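Local coordinates for protease (Helicobacter pylori, PDB 5EUF), which is very probably a zinc-dependent M16-family peptidase that cleaves the cytoplasmic domain of human junctional adhesion molecule A, weakening the gastric epithelial barrier, at residues B[86-91]-B[162-167]; B[157-162]-B[227-232]; B[254-259]-B[405-410]; B[260-265]-B[378-383]. All coordinates share one frame; numbering follows the deposited sequence.

Interaction 1 (B[86-91]-B[162-167])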
loop_
_atom_site.group_PDB
_atom_site.type_symbol
_atom_site.label_atom_id
_atom_site.label_comp_id
_atom_site.label_asym_id
_atom_site.label_seq_id
_atom_site.Cartn_x
_atom_site.Cartn_y
_atom_site.Cartn_z
ATOM N N THR B 86 4.262 -6.939 19.839
ATOM C CA THR B 86 3.203 -6.529 18.930
ATOM C C THR B 86 3.307 -7.324 17.636
ATOM O O THR B 86 4.396 -7.492 17.085
ATOM C CB THR B 86 3.270 -5.024 18.621
ATOM O OG1 THR B 86 4.553 -4.707 18.069
ATOM C CG2 THR B 86 3.066 -4.213 19.886
ATOM N N SER B 87 2.177 -7.830 17.159
ATOM C CA SER B 87 2.157 -8.536 15.888
ATOM C C SER B 87 1.178 -7.864 14.940
ATOM O O SER B 87 0.809 -6.705 15.131
ATOM C CB SER B 87 1.792 -10.008 16.086
ATOM O OG SER B 87 0.523 -10.142 16.698
ATOM N N PHE B 88 0.760 -8.598 13.917
ATOM C CA PHE B 88 -0.177 -8.073 12.939
ATOM C C PHE B 88 -1.538 -7.763 13.552
ATOM O O PHE B 88 -2.189 -6.787 13.177
ATOM C CB PHE B 88 -0.350 -9.064 11.789
ATOM C CG PHE B 88 0.864 -9.207 10.922
ATOM C CD1 PHE B 88 1.875 -10.087 11.263
ATOM C CD2 PHE B 88 0.989 -8.465 9.759
ATOM C CE1 PHE B 88 2.993 -10.222 10.462
ATOM C CE2 PHE B 88 2.104 -8.596 8.953
ATOM C CZ PHE B 88 3.106 -9.475 9.305
ATOM N N ASP B 89 -1.960 -8.592 14.503
ATOM C CA ASP B 89 -3.341 -8.566 14.973
ATOM C C ASP B 89 -3.497 -8.212 16.447
ATOM O O ASP B 89 -4.523 -7.667 16.852
ATOM C CB ASP B 89 -3.996 -9.924 14.716
ATOM C CG ASP B 89 -3.866 -10.365 13.274
ATOM O OD1 ASP B 89 -3.953 -9.502 12.378
ATOM O OD2 ASP B 89 -3.675 -11.575 13.035
ATOM N N ILE B 90 -2.485 -8.524 17.245
ATOM C CA ILE B 90 -2.612 -8.422 18.694
ATOM C C ILE B 90 -1.391 -7.774 19.347
ATOM O O ILE B 90 -0.250 -8.076 18.996
ATOM C CB ILE B 90 -2.854 -9.824 19.313
ATOM C CG1 ILE B 90 -2.751 -9.785 20.838
ATOM C CG2 ILE B 90 -1.873 -10.842 18.746
ATOM C CD1 ILE B 90 -2.757 -11.161 21.478
ATOM N N THR B 91 -1.645 -6.857 20.276
ATOM C CA THR B 91 -0.601 -6.313 21.142
ATOM C C THR B 91 -0.695 -6.980 22.513
ATOM O O THR B 91 -1.774 -7.036 23.104
ATOM C CB THR B 91 -0.718 -4.786 21.302
ATOM O OG1 THR B 91 -0.552 -4.153 20.028
ATOM C CG2 THR B 91 0.346 -4.270 22.254
ATOM N N TRP B 162 2.277 -4.467 5.016
ATOM C CA TRP B 162 3.492 -4.178 5.767
ATOM C C TRP B 162 3.518 -4.925 7.100
ATOM O O TRP B 162 2.474 -5.215 7.689
ATOM C CB TRP B 162 3.632 -2.672 6.004
ATOM C CG TRP B 162 2.516 -2.076 6.821
ATOM C CD1 TRP B 162 2.473 -1.949 8.178
ATOM C CD2 TRP B 162 1.288 -1.526 6.328
ATOM N NE1 TRP B 162 1.295 -1.358 8.563
ATOM C CE2 TRP B 162 0.549 -1.088 7.446
ATOM C CE3 TRP B 162 0.740 -1.364 5.052
ATOM C CZ2 TRP B 162 -0.707 -0.497 7.327
ATOM C CZ3 TRP B 162 -0.506 -0.777 4.935
ATOM C CH2 TRP B 162 -1.216 -0.349 6.066
ATOM N N THR B 163 4.724 -5.239 7.561
ATOM C CA THR B 163 4.928 -5.869 8.860
ATOM C C THR B 163 4.867 -4.792 9.950
ATOM O O THR B 163 5.009 -3.606 9.649
ATOM C CB THR B 163 6.273 -6.616 8.899
ATOM O OG1 THR B 163 7.348 -5.673 8.983
ATOM C CG2 THR B 163 6.435 -7.471 7.650
ATOM N N PRO B 164 4.638 -5.190 11.216
ATOM C CA PRO B 164 4.438 -4.212 12.297
ATOM C C PRO B 164 5.554 -3.171 12.504
ATOM O O PRO B 164 5.337 -2.221 13.255
ATOM C CB PRO B 164 4.306 -5.098 13.549
ATOM C CG PRO B 164 4.718 -6.474 13.126
ATOM C CD PRO B 164 4.374 -6.560 11.683
ATOM N N ILE B 165 6.707 -3.329 11.861
ATOM C CA ILE B 165 7.776 -2.340 11.991
ATOM C C ILE B 165 7.419 -1.056 11.237
ATOM O O ILE B 165 7.842 0.037 11.618
ATOM C CB ILE B 165 9.136 -2.890 11.483
ATOM C CG1 ILE B 165 10.271 -1.905 11.784
ATOM C CG2 ILE B 165 9.086 -3.197 9.993
ATOM C CD1 ILE B 165 10.470 -1.619 13.258
ATOM N N GLY B 166 6.627 -1.189 10.176
ATOM C CA GLY B 166 6.200 -0.046 9.391
ATOM C C GLY B 166 7.250 0.465 8.424
ATOM O O GLY B 166 8.369 -0.043 8.377
ATOM N N PHE B 167 6.883 1.477 7.645
ATOM C CA PHE B 167 7.808 2.101 6.706
ATOM C C PHE B 167 8.631 3.182 7.396
ATOM O O PHE B 167 8.142 3.851 8.307
ATOM C CB PHE B 167 7.044 2.686 5.516
ATOM C CG PHE B 167 6.400 1.648 4.650
ATOM C CD1 PHE B 167 7.130 1.002 3.667
ATOM C CD2 PHE B 167 5.070 1.308 4.826
ATOM C CE1 PHE B 167 6.543 0.038 2.868
ATOM C CE2 PHE B 167 4.477 0.344 4.030
ATOM C CZ PHE B 167 5.215 -0.291 3.049
#
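P164 points CD of its ring down onto one face of the F88 ring, the two side chains crossing at about a right angle and burying the most surface here. P164 CD sits 4.0 Å from the F88 centroid, 11° off the ring normal, a CH-pi contact from a carbon that the adjacent proline nitrogen leaves slightly electron-poor. CG of F88 stands anti to its own carbonyl carbon (chi1 -69°), which swings the ring toward 162-167; there F88 CE2 also comes within 3.6 Å of W162 O and 3.9 Å of T163 CA. Proline suits the second position of the type I turn T163 to G166, its fixed phi matching the bend. In the same segment as F88, T86 OG1 hydrogen-bonds E56, the probable catalytic proton acceptor, and the zinc ion lies about 6 Å from the T86 side chain. The contact thus rests mainly on apolar and CH-pi packing, with one backbone carbonyl, W162 O, near the ring, close to the metal site.

Interaction 2 (B[157-162]-B[227-232])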
loop_
_atom_site.group_PDB
_atom_site.type_symbol
_atom_site.label_atom_id
_atom_site.label_comp_id
_atom_site.label_asym_id
_atom_site.label_seq_id
_atom_site.Cartn_x
_atom_site.Cartn_y
_atom_site.Cartn_z
ATOM N N TYR B 157 -3.397 -4.407 -0.755
ATOM C CA TYR B 157 -4.406 -3.488 -0.260
ATOM C C TYR B 157 -4.594 -3.604 1.248
ATOM O O TYR B 157 -4.603 -2.600 1.962
ATOM C CB TYR B 157 -5.724 -3.745 -0.993
ATOM C CG TYR B 157 -6.844 -2.810 -0.618
ATOM C CD1 TYR B 157 -6.618 -1.448 -0.475
ATOM C CD2 TYR B 157 -8.132 -3.286 -0.429
ATOM C CE1 TYR B 157 -7.642 -0.589 -0.136
ATOM C CE2 TYR B 157 -9.164 -2.436 -0.100
ATOM C CZ TYR B 157 -8.914 -1.089 0.048
ATOM O OH TYR B 157 -9.942 -0.240 0.386
ATOM N N HIS B 158 -4.742 -4.835 1.727
ATOM C CA HIS B 158 -4.918 -5.099 3.152
ATOM C C HIS B 158 -3.688 -4.641 3.939
ATOM O O HIS B 158 -2.572 -4.693 3.426
ATOM C CB HIS B 158 -5.184 -6.589 3.374
ATOM C CG HIS B 158 -5.573 -6.939 4.774
ATOM N ND1 HIS B 158 -4.666 -7.394 5.707
ATOM C CD2 HIS B 158 -6.773 -6.907 5.400
ATOM C CE1 HIS B 158 -5.290 -7.624 6.847
ATOM N NE2 HIS B 158 -6.570 -7.338 6.687
ATOM N N PRO B 159 -3.890 -4.170 5.182
ATOM C CA PRO B 159 -2.791 -3.717 6.047
ATOM C C PRO B 159 -1.660 -4.732 6.253
ATOM O O PRO B 159 -0.604 -4.354 6.759
ATOM C CB PRO B 159 -3.498 -3.433 7.370
ATOM C CG PRO B 159 -4.847 -2.994 6.963
ATOM C CD PRO B 159 -5.203 -3.827 5.757
ATOM N N TYR B 160 -1.862 -5.986 5.858
ATOM C CA TYR B 160 -0.785 -6.972 5.900
ATOM C C TYR B 160 0.243 -6.681 4.808
ATOM O O TYR B 160 1.208 -7.425 4.635
ATOM C CB TYR B 160 -1.329 -8.394 5.746
ATOM C CG TYR B 160 -2.128 -8.889 6.932
ATOM C CD1 TYR B 160 -2.107 -8.211 8.144
ATOM C CD2 TYR B 160 -2.899 -10.042 6.839
ATOM C CE1 TYR B 160 -2.839 -8.665 9.230
ATOM C CE2 TYR B 160 -3.631 -10.503 7.917
ATOM C CZ TYR B 160 -3.597 -9.812 9.108
ATOM O OH TYR B 160 -4.324 -10.270 10.182
ATOM N N HIS B 161 0.018 -5.594 4.074
ATOM C CA HIS B 161 0.958 -5.091 3.080
ATOM C C HIS B 161 2.304 -4.757 3.720
ATOM O O HIS B 161 3.339 -4.759 3.055
ATOM C CB HIS B 161 0.375 -3.855 2.390
ATOM C CG HIS B 161 1.230 -3.307 1.290
ATOM N ND1 HIS B 161 1.460 -3.990 0.114
ATOM C CD2 HIS B 161 1.894 -2.133 1.179
ATOM C CE1 HIS B 161 2.236 -3.262 -0.669
ATOM N NE2 HIS B 161 2.514 -2.131 -0.047
ATOM N N TRP B 162 2.277 -4.467 5.016
ATOM C CA TRP B 162 3.492 -4.178 5.767
ATOM C C TRP B 162 3.518 -4.925 7.100
ATOM O O TRP B 162 2.474 -5.215 7.689
ATOM C CB TRP B 162 3.632 -2.672 6.004
ATOM C CG TRP B 162 2.516 -2.076 6.821
ATOM C CD1 TRP B 162 2.473 -1.949 8.178
ATOM C CD2 TRP B 162 1.288 -1.526 6.328
ATOM N NE1 TRP B 162 1.295 -1.358 8.563
ATOM C CE2 TRP B 162 0.549 -1.088 7.446
ATOM C CE3 TRP B 162 0.740 -1.364 5.052
ATOM C CZ2 TRP B 162 -0.707 -0.497 7.327
ATOM C CZ3 TRP B 162 -0.506 -0.777 4.935
ATOM C CH2 TRP B 162 -1.216 -0.349 6.066
ATOM N N PRO B 227 -11.352 -2.498 10.308
ATOM C CA PRO B 227 -10.707 -2.363 8.994
ATOM C C PRO B 227 -11.572 -2.947 7.879
ATOM O O PRO B 227 -12.180 -4.004 8.053
ATOM C CB PRO B 227 -9.396 -3.147 9.155
ATOM C CG PRO B 227 -9.590 -3.998 10.361
ATOM C CD PRO B 227 -10.500 -3.227 11.260
ATOM N N TYR B 228 -11.630 -2.250 6.750
ATOM C CA TYR B 228 -12.531 -2.620 5.664
ATOM C C TYR B 228 -11.777 -2.955 4.379
ATOM O O TYR B 228 -12.382 -3.312 3.370
ATOM C CB TYR B 228 -13.528 -1.488 5.404
ATOM C CG TYR B 228 -12.872 -0.137 5.221
ATOM C CD1 TYR B 228 -12.465 0.295 3.964
ATOM C CD2 TYR B 228 -12.654 0.704 6.303
ATOM C CE1 TYR B 228 -11.861 1.528 3.791
ATOM C CE2 TYR B 228 -12.051 1.938 6.141
ATOM C CZ TYR B 228 -11.657 2.345 4.882
ATOM O OH TYR B 228 -11.057 3.572 4.715
HETATM N N MSE B 229 -10.455 -2.840 4.426
HETATM C CA MSE B 229 -9.626 -3.060 3.250
HETATM C C MSE B 229 -9.296 -4.533 3.047
HETATM O O MSE B 229 -8.188 -4.981 3.351
HETATM C CB MSE B 229 -8.336 -2.243 3.357
HETATM C CG MSE B 229 -8.557 -0.737 3.377
HETATM SE SE MSE B 229 -7.652 0.149 4.853
HETATM C CE MSE B 229 -8.504 -0.790 6.334
ATOM N N LYS B 230 -10.259 -5.286 2.524
ATOM C CA LYS B 230 -10.053 -6.711 2.292
ATOM C C LYS B 230 -9.206 -6.955 1.050
ATOM O O LYS B 230 -9.471 -6.394 -0.013
ATOM C CB LYS B 230 -11.390 -7.442 2.159
ATOM C CG LYS B 230 -11.234 -8.942 1.950
ATOM C CD LYS B 230 -12.572 -9.658 1.924
ATOM C CE LYS B 230 -12.382 -11.164 1.815
ATOM N NZ LYS B 230 -13.682 -11.892 1.748
ATOM N N GLU B 231 -8.184 -7.791 1.195
ATOM C CA GLU B 231 -7.345 -8.169 0.065
ATOM C C GLU B 231 -8.145 -8.904 -0.993
ATOM O O GLU B 231 -8.778 -9.917 -0.702
ATOM C CB GLU B 231 -6.179 -9.043 0.523
ATOM C CG GLU B 231 -4.834 -8.358 0.442
ATOM C CD GLU B 231 -4.342 -8.186 -0.972
ATOM O OE1 GLU B 231 -4.661 -9.039 -1.827
ATOM O OE2 GLU B 231 -3.631 -7.193 -1.225
ATOM N N PRO B 232 -8.129 -8.385 -2.227
ATOM C CA PRO B 232 -8.744 -9.107 -3.341
ATOM C C PRO B 232 -8.093 -10.477 -3.500
ATOM O O PRO B 232 -6.914 -10.617 -3.179
ATOM C CB PRO B 232 -8.457 -8.207 -4.547
ATOM C CG PRO B 232 -8.238 -6.847 -3.965
ATOM C CD PRO B 232 -7.574 -7.086 -2.647
#
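The Y157 ring carries M229 CB over one face, 3.7 Å from its centroid, and takes K230 O at its edge, in the ring plane and 3.4 Å from CD2. M229 is a selenomethionine, and its CG lies over the hydroxyl end of the ring, 3.3 Å from Y157 OH. The imidazole of H158 has its neighbour P159 CD over one face and M229 O at its edge, 3.1 Å from CD2, while the same carbonyl lies 3.3 Å from H158 CA in a CA-H...O contact. Y157 N donates a hydrogen bond to E231 OE2 at 2.8 Å, on the anti side of the carboxylate and 25° out of its plane. V156 N binds that same oxygen, so a glutamate suits this place by gathering two successive backbone N-H groups. E231 CG packs on H158 CB at 3.4 Å. M229 centres an inverse gamma turn, which puts its CB over the ring. H158 NE2 is hydrogen-bonded to D307 OD2, and Y157 stacks on F167 of the second subunit. The contact therefore pins the loop between helices 142-154 and 168-172 to the one leading from helix 202-213 into strand 238-243, beside the subunit interface.

Interaction 3 (B[254-259]-B[405-410])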
loop_
_atom_site.group_PDB
_atom_site.type_symbol
_atom_site.label_atom_id
_atom_site.label_comp_id
_atom_site.label_asym_id
_atom_site.label_seq_id
_atom_site.Cartn_x
_atom_site.Cartn_y
_atom_site.Cartn_z
ATOM N N LEU B 254 8.976 -18.053 -0.215
ATOM C CA LEU B 254 7.871 -18.551 -1.024
ATOM C C LEU B 254 6.630 -18.706 -0.157
ATOM O O LEU B 254 6.586 -19.557 0.729
ATOM C CB LEU B 254 8.232 -19.883 -1.687
ATOM C CG LEU B 254 7.107 -20.611 -2.433
ATOM C CD1 LEU B 254 6.507 -19.739 -3.528
ATOM C CD2 LEU B 254 7.601 -21.928 -3.011
ATOM N N GLY B 255 5.626 -17.877 -0.413
ATOM C CA GLY B 255 4.419 -17.892 0.387
ATOM C C GLY B 255 3.168 -18.152 -0.422
ATOM O O GLY B 255 3.041 -17.698 -1.560
ATOM N N TYR B 256 2.241 -18.892 0.172
ATOM C CA TYR B 256 0.965 -19.186 -0.462
ATOM C C TYR B 256 -0.172 -18.615 0.376
ATOM O O TYR B 256 -0.166 -18.737 1.602
ATOM C CB TYR B 256 0.792 -20.697 -0.648
ATOM C CG TYR B 256 1.728 -21.305 -1.671
ATOM C CD1 TYR B 256 2.983 -21.776 -1.304
ATOM C CD2 TYR B 256 1.356 -21.406 -3.006
ATOM C CE1 TYR B 256 3.841 -22.334 -2.240
ATOM C CE2 TYR B 256 2.204 -21.963 -3.947
ATOM C CZ TYR B 256 3.444 -22.424 -3.561
ATOM O OH TYR B 256 4.286 -22.976 -4.501
ATOM N N LYS B 257 -1.138 -17.984 -0.286
ATOM C CA LYS B 257 -2.298 -17.431 0.405
ATOM C C LYS B 257 -3.081 -18.532 1.102
ATOM O O LYS B 257 -3.129 -19.671 0.639
ATOM C CB LYS B 257 -3.203 -16.669 -0.564
ATOM C CG LYS B 257 -2.674 -15.298 -0.951
ATOM C CD LYS B 257 -2.655 -14.344 0.236
ATOM C CE LYS B 257 -1.963 -13.037 -0.124
ATOM N NZ LYS B 257 -2.551 -12.392 -1.334
ATOM N N VAL B 258 -3.702 -18.177 2.218
ATOM C CA VAL B 258 -4.311 -19.162 3.093
ATOM C C VAL B 258 -5.482 -18.516 3.836
ATOM O O VAL B 258 -5.464 -17.306 4.079
ATOM C CB VAL B 258 -3.244 -19.741 4.063
ATOM C CG1 VAL B 258 -3.689 -19.676 5.517
ATOM C CG2 VAL B 258 -2.870 -21.157 3.649
ATOM N N PRO B 259 -6.518 -19.307 4.167
ATOM C CA PRO B 259 -7.731 -18.800 4.827
ATOM C C PRO B 259 -7.464 -18.028 6.116
ATOM O O PRO B 259 -6.358 -18.075 6.656
ATOM C CB PRO B 259 -8.519 -20.076 5.131
ATOM C CG PRO B 259 -8.072 -21.043 4.105
ATOM C CD PRO B 259 -6.617 -20.750 3.883
ATOM N N GLU B 405 -5.004 -27.530 -2.327
ATOM C CA GLU B 405 -5.986 -26.458 -2.285
ATOM C C GLU B 405 -5.334 -25.083 -2.316
ATOM O O GLU B 405 -5.789 -24.186 -3.025
ATOM C CB GLU B 405 -6.855 -26.586 -1.034
ATOM C CG GLU B 405 -7.930 -25.520 -0.913
ATOM C CD GLU B 405 -9.090 -25.742 -1.864
ATOM O OE1 GLU B 405 -9.201 -26.854 -2.422
ATOM O OE2 GLU B 405 -9.893 -24.803 -2.050
ATOM N N TYR B 406 -4.260 -24.921 -1.550
ATOM C CA TYR B 406 -3.683 -23.599 -1.342
ATOM C C TYR B 406 -2.292 -23.440 -1.946
ATOM O O TYR B 406 -1.859 -22.322 -2.219
ATOM C CB TYR B 406 -3.632 -23.285 0.154
ATOM C CG TYR B 406 -4.958 -23.480 0.858
ATOM C CD1 TYR B 406 -6.044 -22.665 0.569
ATOM C CD2 TYR B 406 -5.122 -24.476 1.811
ATOM C CE1 TYR B 406 -7.258 -22.838 1.208
ATOM C CE2 TYR B 406 -6.332 -24.657 2.457
ATOM C CZ TYR B 406 -7.395 -23.834 2.152
ATOM O OH TYR B 406 -8.601 -24.006 2.788
ATOM N N PHE B 407 -1.591 -24.550 -2.156
ATOM C CA PHE B 407 -0.235 -24.471 -2.692
ATOM C C PHE B 407 -0.247 -24.466 -4.216
ATOM O O PHE B 407 0.406 -25.292 -4.861
ATOM C CB PHE B 407 0.628 -25.619 -2.163
ATOM C CG PHE B 407 0.805 -25.607 -0.670
ATOM C CD1 PHE B 407 0.657 -24.432 0.052
ATOM C CD2 PHE B 407 1.117 -26.770 0.014
ATOM C CE1 PHE B 407 0.816 -24.417 1.427
ATOM C CE2 PHE B 407 1.278 -26.763 1.388
ATOM C CZ PHE B 407 1.127 -25.584 2.095
ATOM N N LYS B 408 -1.004 -23.529 -4.779
ATOM C CA LYS B 408 -1.030 -23.293 -6.216
ATOM C C LYS B 408 -0.239 -22.032 -6.541
ATOM O O LYS B 408 -0.219 -21.088 -5.752
ATOM C CB LYS B 408 -2.467 -23.163 -6.723
ATOM C CG LYS B 408 -3.321 -24.398 -6.492
ATOM C CD LYS B 408 -4.593 -24.360 -7.333
ATOM C CE LYS B 408 -5.835 -24.146 -6.479
ATOM N NZ LYS B 408 -5.834 -22.824 -5.797
ATOM N N ASP B 409 0.408 -22.018 -7.701
ATOM C CA ASP B 409 1.221 -20.873 -8.110
ATOM C C ASP B 409 0.408 -19.580 -8.198
ATOM O O ASP B 409 0.932 -18.490 -7.964
ATOM C CB ASP B 409 1.902 -21.157 -9.451
ATOM C CG ASP B 409 0.973 -21.823 -10.448
ATOM O OD1 ASP B 409 -0.255 -21.617 -10.350
ATOM O OD2 ASP B 409 1.472 -22.556 -11.329
ATOM N N THR B 410 -0.877 -19.710 -8.515
ATOM C CA THR B 410 -1.763 -18.556 -8.640
ATOM C C THR B 410 -1.977 -17.835 -7.308
ATOM O O THR B 410 -2.501 -16.722 -7.276
ATOM C CB THR B 410 -3.133 -18.965 -9.212
ATOM O OG1 THR B 410 -3.739 -19.946 -8.360
ATOM C CG2 THR B 410 -2.977 -19.539 -10.613
#
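Y256 and Y406 carry this junction of the second M16 domain, where the end of strand 251-258 in a mixed sheet meets the end of helix 396-406. Y256 CG lies anti to its carbonyl carbon (chi1 -69°), which lays the ring under F407 CA, 3.8 Å from the centroid; K408 O lies at the ring's edge, 3.1 Å from Y256 CE2. The F407 ring meets that of Y256 obliquely, its CD1 3.7 Å from Y256 CG. At the other end P259 CD rests over one face of the Y406 ring, 3.8 Å from the centroid, and E405 CG covers the opposite face. Such broad, flat side chains suit a place where the segments meet by packing alone, with no hydrogen bond between them. Further out, F407 centres an inverse gamma turn and its ring is met edge-to-face by F311, while L334 of helix 323-338 touches Y256. The phenol of Y406 is held by D265 OD2, and P259 CG lies 3.3 Å from that same Y406 OH.

Interaction 4 (B[260-265]-B[378-383])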
loop_
_atom_site.group_PDB
_atom_site.type_symbol
_atom_site.label_atom_id
_atom_site.label_comp_id
_atom_site.label_asym_id
_atom_site.label_seq_id
_atom_site.Cartn_x
_atom_site.Cartn_y
_atom_site.Cartn_z
ATOM N N ALA B 260 -8.484 -17.326 6.602
ATOM C CA ALA B 260 -8.371 -16.546 7.831
ATOM C C ALA B 260 -8.254 -17.435 9.076
ATOM O O ALA B 260 -8.382 -18.658 8.996
ATOM C CB ALA B 260 -9.557 -15.606 7.958
ATOM N N PHE B 261 -8.021 -16.798 10.223
ATOM C CA PHE B 261 -7.709 -17.478 11.484
ATOM C C PHE B 261 -8.669 -18.605 11.854
ATOM O O PHE B 261 -8.240 -19.712 12.184
ATOM C CB PHE B 261 -7.675 -16.451 12.625
ATOM C CG PHE B 261 -7.342 -17.039 13.974
ATOM C CD1 PHE B 261 -6.026 -17.145 14.389
ATOM C CD2 PHE B 261 -8.346 -17.460 14.834
ATOM C CE1 PHE B 261 -5.713 -17.676 15.630
ATOM C CE2 PHE B 261 -8.040 -17.994 16.074
ATOM C CZ PHE B 261 -6.721 -18.101 16.472
ATOM N N LYS B 262 -9.965 -18.322 11.801
ATOM C CA LYS B 262 -10.968 -19.219 12.368
ATOM C C LYS B 262 -11.435 -20.289 11.384
ATOM O O LYS B 262 -12.601 -20.682 11.394
ATOM C CB LYS B 262 -12.165 -18.404 12.859
ATOM C CG LYS B 262 -12.814 -18.940 14.117
ATOM C CD LYS B 262 -13.792 -17.931 14.688
ATOM C CE LYS B 262 -13.115 -16.592 14.930
ATOM N NZ LYS B 262 -14.048 -15.598 15.531
ATOM N N HIS B 263 -10.522 -20.762 10.544
ATOM C CA HIS B 263 -10.876 -21.712 9.496
ATOM C C HIS B 263 -10.604 -23.143 9.942
ATOM O O HIS B 263 -9.808 -23.378 10.851
ATOM C CB HIS B 263 -10.103 -21.398 8.213
ATOM C CG HIS B 263 -10.711 -21.986 6.977
ATOM N ND1 HIS B 263 -10.390 -23.243 6.514
ATOM C CD2 HIS B 263 -11.611 -21.481 6.101
ATOM C CE1 HIS B 263 -11.070 -23.491 5.410
ATOM N NE2 HIS B 263 -11.820 -22.439 5.138
ATOM N N LYS B 264 -11.272 -24.096 9.300
ATOM C CA LYS B 264 -11.137 -25.504 9.659
ATOM C C LYS B 264 -9.816 -26.091 9.170
ATOM O O LYS B 264 -9.260 -26.998 9.789
ATOM C CB LYS B 264 -12.307 -26.312 9.093
ATOM N N ASP B 265 -9.316 -25.564 8.056
ATOM C CA ASP B 265 -8.114 -26.104 7.432
ATOM C C ASP B 265 -6.845 -25.653 8.140
ATOM O O ASP B 265 -5.754 -26.121 7.821
ATOM C CB ASP B 265 -8.056 -25.705 5.955
ATOM C CG ASP B 265 -8.999 -26.525 5.094
ATOM O OD1 ASP B 265 -9.243 -27.704 5.432
ATOM O OD2 ASP B 265 -9.495 -25.992 4.078
ATOM N N GLN B 378 -9.583 -13.470 19.325
ATOM C CA GLN B 378 -10.389 -13.826 18.165
ATOM C C GLN B 378 -11.756 -14.349 18.591
ATOM O O GLN B 378 -12.617 -14.616 17.749
ATOM C CB GLN B 378 -9.670 -14.875 17.313
ATOM C CG GLN B 378 -8.252 -14.497 16.921
ATOM C CD GLN B 378 -8.193 -13.244 16.072
ATOM O OE1 GLN B 378 -9.179 -12.857 15.444
ATOM N NE2 GLN B 378 -7.031 -12.599 16.049
ATOM N N ASN B 379 -11.945 -14.477 19.903
ATOM C CA ASN B 379 -13.137 -15.099 20.471
ATOM C C ASN B 379 -13.358 -16.479 19.859
ATOM O O ASN B 379 -14.404 -16.755 19.274
ATOM C CB ASN B 379 -14.369 -14.212 20.267
ATOM C CG ASN B 379 -15.497 -14.549 21.227
ATOM O OD1 ASN B 379 -15.679 -15.705 21.612
ATOM N ND2 ASN B 379 -16.259 -13.535 21.623
ATOM N N ASP B 380 -12.355 -17.340 19.996
ATOM C CA ASP B 380 -12.391 -18.667 19.398
ATOM C C ASP B 380 -11.861 -19.724 20.368
ATOM O O ASP B 380 -11.008 -20.535 20.012
ATOM C CB ASP B 380 -11.578 -18.680 18.100
ATOM C CG ASP B 380 -11.796 -19.937 17.284
ATOM O OD1 ASP B 380 -12.926 -20.471 17.305
ATOM O OD2 ASP B 380 -10.835 -20.390 16.626
ATOM N N LEU B 381 -12.368 -19.710 21.597
ATOM C CA LEU B 381 -11.924 -20.670 22.602
ATOM C C LEU B 381 -12.427 -22.068 22.272
ATOM O O LEU B 381 -11.791 -23.065 22.616
ATOM C CB LEU B 381 -12.398 -20.265 23.997
ATOM C CG LEU B 381 -11.880 -18.944 24.563
ATOM C CD1 LEU B 381 -12.785 -17.785 24.159
ATOM C CD2 LEU B 381 -11.755 -19.040 26.073
ATOM N N GLN B 382 -13.577 -22.132 21.608
ATOM C CA GLN B 382 -14.136 -23.403 21.172
ATOM C C GLN B 382 -13.190 -24.077 20.191
ATOM O O GLN B 382 -13.006 -25.293 20.226
ATOM C CB GLN B 382 -15.509 -23.206 20.528
ATOM C CG GLN B 382 -16.169 -24.500 20.083
ATOM C CD GLN B 382 -16.447 -25.440 21.243
ATOM O OE1 GLN B 382 -16.682 -25.002 22.371
ATOM N NE2 GLN B 382 -16.417 -26.741 20.972
ATOM N N GLY B 383 -12.592 -23.273 19.318
ATOM C CA GLY B 383 -11.618 -23.771 18.369
ATOM C C GLY B 383 -10.411 -24.323 19.095
ATOM O O GLY B 383 -9.883 -25.370 18.724
#
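Across the contact K262 and D380 lie nearest in the backbone, their CA atoms 7.2 Å apart, where the type I turn A260 to H263 faces the bend between helices 365-376 and 381-385. Of the side chains, F261 and Q378 pack together: Q378 CG lies over one face of the F261 ring, 3.7 Å from its centroid, and the amide plane is turned 34° from the ring. With its CG anti to the backbone N (chi1 -179°), F261 extends to this methylene, a place that suits glutamine because its aliphatic stem covers the ring while NE2 reaches Q306. Lysine suits its exposed position through its length: K262 CG passes 3.5 Å from D380 CG, the two side chains running antiparallel alongside one another, and K262 NZ donates to Q378 O at 2.8 Å. Y375 meets the F261 ring edge-to-face. N379, with positive phi, ends the preceding helix, and D380 is at the N-cap of the next: a Schellman motif running straight into a helix start.

In the fold
Following the chain, residues 86-91, which join two strands of the first sheet, come first and meet 162-167 to close interaction 1. Interaction 2 opens at 157-162, before interaction 1 is complete, and closes at 227-232; the two cross and share W162, with D89 touching Y160 between them. Interaction 1 ties the loop after helix 142-154 to the turn between strands 81-86 and 91-98, and interaction 2 ties it to the loop before strand 238-243. Interaction 3 then spans 254-259 to 405-410, and interaction 4, from 260-265 to 378-383, lies within that span; Y406 and D265 join them. Between interactions 2 and 3 the E231 to K257 approach is long and weak, while D89 touching Q378 joins the N-terminal and C-terminal halves.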